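Local coordinates for minor fimbrium tip subunit Mfa3 (Porphyromonas gingivalis ATCC 33277, PDB 5NF4), which forms part of the tip of the minor fimbriae, the adhesive surface filaments that mediate biofilm formation and attachment to host cells and other oral bacteria, at residues A[101-106]-A[174-179]; A[260-265]-A[272-277]. One frame throughout, in Å; residues are numbered along the deposited sequence.

Contact 1 (A[101-106]-A[174-179]); sequences VFTVKL and GTITQP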
loop_
_atom_site.group_PDB
_atom_site.type_symbol
_atom_site.label_atom_id
_atom_site.label_comp_id
_atom_site.label_asym_id
_atom_site.label_seq_id
_atom_site.Cartn_x
_atom_site.Cartn_y
_atom_site.Cartn_z
ATOM N N VAL A 101 -15.133 -14.855 -4.971
ATOM C CA VAL A 101 -15.205 -16.191 -4.428
ATOM C C VAL A 101 -15.252 -17.156 -5.617
ATOM O O VAL A 101 -16.052 -16.982 -6.544
ATOM C CB VAL A 101 -16.425 -16.336 -3.499
ATOM C CG1 VAL A 101 -17.680 -15.919 -4.204
ATOM C CG2 VAL A 101 -16.563 -17.785 -2.994
ATOM N N PHE A 102 -14.374 -18.156 -5.597
ATOM C CA PHE A 102 -14.309 -19.125 -6.691
ATOM C C PHE A 102 -13.723 -20.456 -6.223
ATOM O O PHE A 102 -13.024 -20.512 -5.215
ATOM C CB PHE A 102 -13.472 -18.563 -7.850
ATOM C CG PHE A 102 -12.056 -18.203 -7.486
ATOM C CD1 PHE A 102 -11.020 -19.141 -7.535
ATOM C CD2 PHE A 102 -11.735 -16.905 -7.115
ATOM C CE1 PHE A 102 -9.706 -18.798 -7.209
ATOM C CE2 PHE A 102 -10.439 -16.559 -6.784
ATOM C CZ PHE A 102 -9.409 -17.496 -6.842
ATOM N N THR A 103 -13.989 -21.504 -6.985
ATOM C CA THR A 103 -13.475 -22.834 -6.675
ATOM C C THR A 103 -12.310 -23.213 -7.592
ATOM O O THR A 103 -12.371 -22.965 -8.778
ATOM C CB THR A 103 -14.593 -23.823 -6.807
ATOM O OG1 THR A 103 -15.648 -23.429 -5.920
ATOM C CG2 THR A 103 -14.112 -25.224 -6.449
ATOM N N VAL A 104 -11.253 -23.803 -7.035
ATOM C CA VAL A 104 -10.107 -24.270 -7.814
ATOM C C VAL A 104 -9.848 -25.756 -7.489
ATOM O O VAL A 104 -10.042 -26.191 -6.355
ATOM C CB VAL A 104 -8.829 -23.453 -7.536
ATOM C CG1 VAL A 104 -8.350 -23.653 -6.114
ATOM C CG2 VAL A 104 -7.732 -23.849 -8.492
ATOM N N LYS A 105 -9.426 -26.513 -8.493
ATOM C CA LYS A 105 -9.047 -27.928 -8.315
ATOM C C LYS A 105 -7.523 -28.047 -8.394
ATOM O O LYS A 105 -6.905 -27.435 -9.257
ATOM C CB LYS A 105 -9.707 -28.778 -9.384
ATOM C CG LYS A 105 -9.335 -30.249 -9.359
ATOM C CD LYS A 105 -10.041 -30.961 -10.512
ATOM C CE LYS A 105 -9.260 -32.160 -11.007
ATOM N NZ LYS A 105 -9.994 -32.897 -12.080
ATOM N N LEU A 106 -6.901 -28.786 -7.485
ATOM C CA LEU A 106 -5.452 -28.980 -7.544
ATOM C C LEU A 106 -5.042 -30.219 -6.785
ATOM O O LEU A 106 -5.833 -30.793 -6.080
ATOM C CB LEU A 106 -4.676 -27.761 -7.002
ATOM C CG LEU A 106 -4.649 -27.531 -5.491
ATOM C CD1 LEU A 106 -3.540 -26.566 -5.072
ATOM C CD2 LEU A 106 -6.024 -27.050 -4.996
ATOM N N GLY A 174 -12.966 -32.371 -0.575
ATOM C CA GLY A 174 -13.829 -31.416 -1.232
ATOM C C GLY A 174 -14.375 -31.994 -2.522
ATOM O O GLY A 174 -13.851 -32.970 -3.044
ATOM N N THR A 175 -15.444 -31.395 -3.028
ATOM C CA THR A 175 -15.983 -31.739 -4.333
ATOM C C THR A 175 -16.183 -30.451 -5.114
ATOM O O THR A 175 -16.073 -29.375 -4.545
ATOM C CB THR A 175 -17.309 -32.478 -4.215
ATOM O OG1 THR A 175 -18.303 -31.569 -3.739
ATOM C CG2 THR A 175 -17.181 -33.639 -3.224
ATOM N N ILE A 176 -16.507 -30.542 -6.401
ATOM C CA ILE A 176 -16.600 -29.319 -7.204
ATOM C C ILE A 176 -17.775 -28.464 -6.689
ATOM O O ILE A 176 -17.717 -27.225 -6.745
ATOM C CB ILE A 176 -16.767 -29.632 -8.716
ATOM C CG1 ILE A 176 -16.838 -28.346 -9.558
ATOM C CG2 ILE A 176 -18.010 -30.487 -8.945
ATOM C CD1 ILE A 176 -15.653 -27.383 -9.388
ATOM N N THR A 177 -18.799 -29.118 -6.152
ATOM C CA THR A 177 -19.970 -28.422 -5.621
ATOM C C THR A 177 -19.889 -28.183 -4.110
ATOM O O THR A 177 -20.570 -27.300 -3.580
ATOM C CB THR A 177 -21.277 -29.193 -5.935
ATOM O OG1 THR A 177 -21.145 -30.568 -5.545
ATOM C CG2 THR A 177 -21.591 -29.110 -7.421
ATOM N N GLN A 178 -19.059 -28.964 -3.428
ATOM C CA GLN A 178 -18.833 -28.803 -1.993
ATOM C C GLN A 178 -17.327 -28.735 -1.677
ATOM O O GLN A 178 -16.771 -29.676 -1.084
ATOM C CB GLN A 178 -19.466 -29.952 -1.212
ATOM C CG GLN A 178 -20.974 -29.978 -1.276
ATOM C CD GLN A 178 -21.593 -28.818 -0.530
ATOM O OE1 GLN A 178 -21.489 -28.728 0.694
ATOM N NE2 GLN A 178 -22.230 -27.914 -1.265
ATOM N N PRO A 179 -16.673 -27.640 -2.070
ATOM C CA PRO A 179 -15.218 -27.536 -1.888
ATOM C C PRO A 179 -14.815 -27.269 -0.444
ATOM O O PRO A 179 -15.615 -26.839 0.371
ATOM C CB PRO A 179 -14.821 -26.356 -2.785
ATOM C CG PRO A 179 -16.070 -25.528 -2.859
ATOM C CD PRO A 179 -17.217 -26.490 -2.818
HETATM O O HOH W 1 -17.899 -24.684 -5.930
#
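T103 of strand 99-106 meets I176 and P179 of a turn, built on an ST motif at T175, in the loop joining strands 161-170 and 180-205. In that motif T175 OG1 accepts from Q178 N at 2.7 Å, and the backbone bond from T175 N to Q178 O closes the turn that carries I176. The evidence for a light, surface-level contact is the 133 Å² buried over both sides together. T103 points its side chain toward the loop and uses both branches. With OG1 beside the backbone N (chi1 -58°), the methyl CG2 is anti to it, and T103 CG2 meets P179 CB at 3.9 Å. The same T103 CG2 is 4.0 Å from I176 CD1, so the methyl has the proline ring and the isoleucine tip as neighbours. I176 gets there by extension: CG1 is anti to its backbone N (chi1 -179°), which brings CD1 nearer the strand than the direction of its CB alone would. The hydroxyl branch, T103 OG1, passes 3.7 Å from P179 CG and turns to water. Water 1 lies 2.6 Å from T103 OG1 and donates to the carbonyl I176 O at 2.7 Å, bridging strand and loop. The same strand pairs with strand 41-49 through F102 with V45 and V104 with L43. Thus one threonine divides its chemistry, methyl to apolar carbons and hydroxyl to a water, and the polar link between the segments is indirect, consistent with a loop laid against the strand without joining its backbone pairing.

Contact 2 (A[260-265]-A[272-277]); sequences STKWWG and NKPINF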
loop_
_atom_site.group_PDB
_atom_site.type_symbol
_atom_site.label_atom_id
_atom_site.label_comp_id
_atom_site.label_asym_id
_atom_site.label_seq_id
_atom_site.Cartn_x
_atom_site.Cartn_y
_atom_site.Cartn_z
ATOM N N SER A 260 17.271 3.684 9.051
ATOM C CA SER A 260 17.051 4.266 10.371
ATOM C C SER A 260 18.301 4.956 10.905
ATOM O O SER A 260 18.324 5.417 12.036
ATOM C CB SER A 260 16.576 3.178 11.342
ATOM O OG SER A 260 17.555 2.185 11.476
ATOM N N THR A 261 19.333 5.034 10.077
ATOM C CA THR A 261 20.510 5.825 10.376
ATOM C C THR A 261 20.343 7.281 9.911
ATOM O O THR A 261 21.189 8.110 10.198
ATOM C CB THR A 261 21.728 5.252 9.685
ATOM O OG1 THR A 261 21.409 5.044 8.311
ATOM C CG2 THR A 261 22.145 3.934 10.321
ATOM N N LYS A 262 19.272 7.550 9.170
ATOM C CA LYS A 262 18.949 8.889 8.653
ATOM C C LYS A 262 17.857 9.590 9.459
ATOM O O LYS A 262 17.032 8.936 10.099
ATOM C CB LYS A 262 18.489 8.780 7.189
ATOM C CG LYS A 262 19.542 8.237 6.256
ATOM C CD LYS A 262 19.051 8.079 4.842
ATOM C CE LYS A 262 20.197 7.504 4.005
ATOM N NZ LYS A 262 19.825 7.191 2.625
ATOM N N TRP A 263 17.810 10.927 9.390
ATOM C CA TRP A 263 16.662 11.645 9.891
ATOM C C TRP A 263 16.559 12.972 9.155
ATOM O O TRP A 263 17.439 13.300 8.373
ATOM C CB TRP A 263 16.737 11.860 11.401
ATOM C CG TRP A 263 17.907 12.625 11.934
ATOM C CD1 TRP A 263 17.981 13.975 12.123
ATOM C CD2 TRP A 263 19.155 12.090 12.391
ATOM N NE1 TRP A 263 19.200 14.315 12.657
ATOM C CE2 TRP A 263 19.943 13.178 12.831
ATOM C CE3 TRP A 263 19.692 10.799 12.459
ATOM C CZ2 TRP A 263 21.232 13.020 13.341
ATOM C CZ3 TRP A 263 20.993 10.642 12.961
ATOM C CH2 TRP A 263 21.739 11.752 13.400
ATOM N N TRP A 264 15.473 13.695 9.413
ATOM C CA TRP A 264 15.175 14.949 8.740
ATOM C C TRP A 264 16.355 15.886 8.873
ATOM O O TRP A 264 16.823 16.155 9.973
ATOM C CB TRP A 264 13.913 15.583 9.337
ATOM C CG TRP A 264 13.441 16.837 8.657
ATOM C CD1 TRP A 264 13.556 18.125 9.113
ATOM C CD2 TRP A 264 12.772 16.912 7.397
ATOM N NE1 TRP A 264 12.994 19.002 8.205
ATOM C CE2 TRP A 264 12.512 18.279 7.139
ATOM C CE3 TRP A 264 12.378 15.956 6.452
ATOM C CZ2 TRP A 264 11.862 18.705 5.978
ATOM C CZ3 TRP A 264 11.739 16.371 5.309
ATOM C CH2 TRP A 264 11.473 17.733 5.082
ATOM N N GLY A 265 16.855 16.380 7.753
ATOM C CA GLY A 265 17.992 17.268 7.803
ATOM C C GLY A 265 19.308 16.519 7.862
ATOM O O GLY A 265 20.358 17.144 7.916
ATOM N N ASN A 272 16.175 16.101 1.374
ATOM C CA ASN A 272 15.810 15.136 2.407
ATOM C C ASN A 272 15.283 13.815 1.848
ATOM O O ASN A 272 14.554 13.099 2.542
ATOM C CB ASN A 272 14.782 15.741 3.381
ATOM C CG ASN A 272 15.435 16.595 4.467
ATOM O OD1 ASN A 272 16.349 16.143 5.165
ATOM N ND2 ASN A 272 15.001 17.846 4.585
ATOM N N LYS A 273 15.637 13.482 0.608
ATOM C CA LYS A 273 15.212 12.196 0.074
ATOM C C LYS A 273 15.933 11.118 0.871
ATOM O O LYS A 273 17.107 11.287 1.210
ATOM C CB LYS A 273 15.532 12.060 -1.417
ATOM C CG LYS A 273 14.618 12.866 -2.351
ATOM C CD LYS A 273 15.269 13.043 -3.711
ATOM C CE LYS A 273 14.360 13.684 -4.737
ATOM N NZ LYS A 273 15.128 13.870 -6.022
ATOM N N PRO A 274 15.262 9.997 1.137
ATOM C CA PRO A 274 13.954 9.568 0.644
ATOM C C PRO A 274 12.785 9.851 1.587
ATOM O O PRO A 274 11.718 9.267 1.422
ATOM C CB PRO A 274 14.134 8.040 0.484
ATOM C CG PRO A 274 15.063 7.694 1.672
ATOM C CD PRO A 274 15.991 8.897 1.817
ATOM N N ILE A 275 12.977 10.724 2.567
ATOM C CA ILE A 275 11.903 11.008 3.503
ATOM C C ILE A 275 10.721 11.654 2.773
ATOM O O ILE A 275 10.875 12.652 2.077
ATOM C CB ILE A 275 12.373 11.924 4.675
ATOM C CG1 ILE A 275 13.430 11.187 5.498
ATOM C CG2 ILE A 275 11.181 12.365 5.562
ATOM C CD1 ILE A 275 14.133 12.033 6.574
ATOM N N ASN A 276 9.537 11.075 2.950
ATOM C CA ASN A 276 8.302 11.672 2.460
ATOM C C ASN A 276 7.850 12.799 3.373
ATOM O O ASN A 276 7.909 12.672 4.590
ATOM C CB ASN A 276 7.183 10.629 2.386
ATOM C CG ASN A 276 7.415 9.570 1.336
ATOM O OD1 ASN A 276 8.554 9.130 1.044
ATOM N ND2 ASN A 276 6.337 9.159 0.750
ATOM N N PHE A 277 7.409 13.917 2.808
ATOM C CA PHE A 277 6.844 14.961 3.639
ATOM C C PHE A 277 5.764 15.677 2.875
ATOM O O PHE A 277 5.723 15.593 1.642
ATOM C CB PHE A 277 7.926 15.966 4.089
ATOM C CG PHE A 277 8.541 16.778 2.965
ATOM C CD1 PHE A 277 9.583 16.256 2.200
ATOM C CD2 PHE A 277 8.128 18.093 2.712
ATOM C CE1 PHE A 277 10.183 17.013 1.179
ATOM C CE2 PHE A 277 8.715 18.827 1.718
ATOM C CZ PHE A 277 9.752 18.308 0.956
HETATM O O HOH W 2 19.369 9.781 1.299
#
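N272 meets W264 and G265 at the start of the second segment, and its amide serves both. With CG anti to the carbonyl carbon, N272 OD1 accepts from G265 N at 2.6 Å. The N-H...O angle is 154°, and the donor is tilted out of the carbonyl plane. The other end, N272 ND2, sits over one face of the W264 indole, offset toward the rim and 3.5 Å from W264 CZ2. Amide and ring planes differ by 21°, which supports an amide-on-ring stack. K273 contributes its carbonyl: water 2 donates to K273 O and accepts from K262 NZ, 2.9 Å away. K262 NZ also forms a salt bridge with E230, in addition to this water bridge. P274, preceded by a cis peptide bond, brings its CD to 4.3 Å from K262 NZ. I275 points toward 260-265 and splits its branches: I275 CD1 lies against the W263-W264 peptide, 3.6 Å from W264 N, and I275 CG2 is at the edge of the indole, 3.9 Å from W264 CE3. F277 ends the walk, where strand 277-282 begins. W264 CH2 stands 3.7 Å from F277 CG, over one face of the phenyl ring; the six-membered ring and the phenyl have centroids 5.2 Å apart and planes at 72°, the signature of a T-shaped pair. D289 and P291 also touch the indole, while Y318 OH bonds W264 N. The loop between strands 248-254 and 277-282 thus folds back on itself around one tryptophan. Its return leg is shaped by N272-I275, where the cis-proline, the backbone angles of K273 and P274 and the bond from I275 N to N272 O together fit a type VIa beta turn.

Contact 1 and contact 2 lie on opposite sides of the chain's centre, with their own centres about 49 Å apart and their nearest atoms about 32 Å apart, so neither touches the other. They follow in series: the 101-106/174-179 pair is complete before 260-265 begins. The chain separations differ sharply, 68 residues at the closest ends for contact 1 against 7 for contact 2. The first therefore joins a strand to a loop distant in sequence, whereas the second is local to one interstrand connection. The centre of contact 1 lies about 30 Å from the chain's centre and that of contact 2 about 20 Å, in keeping with the greater burial of the latter.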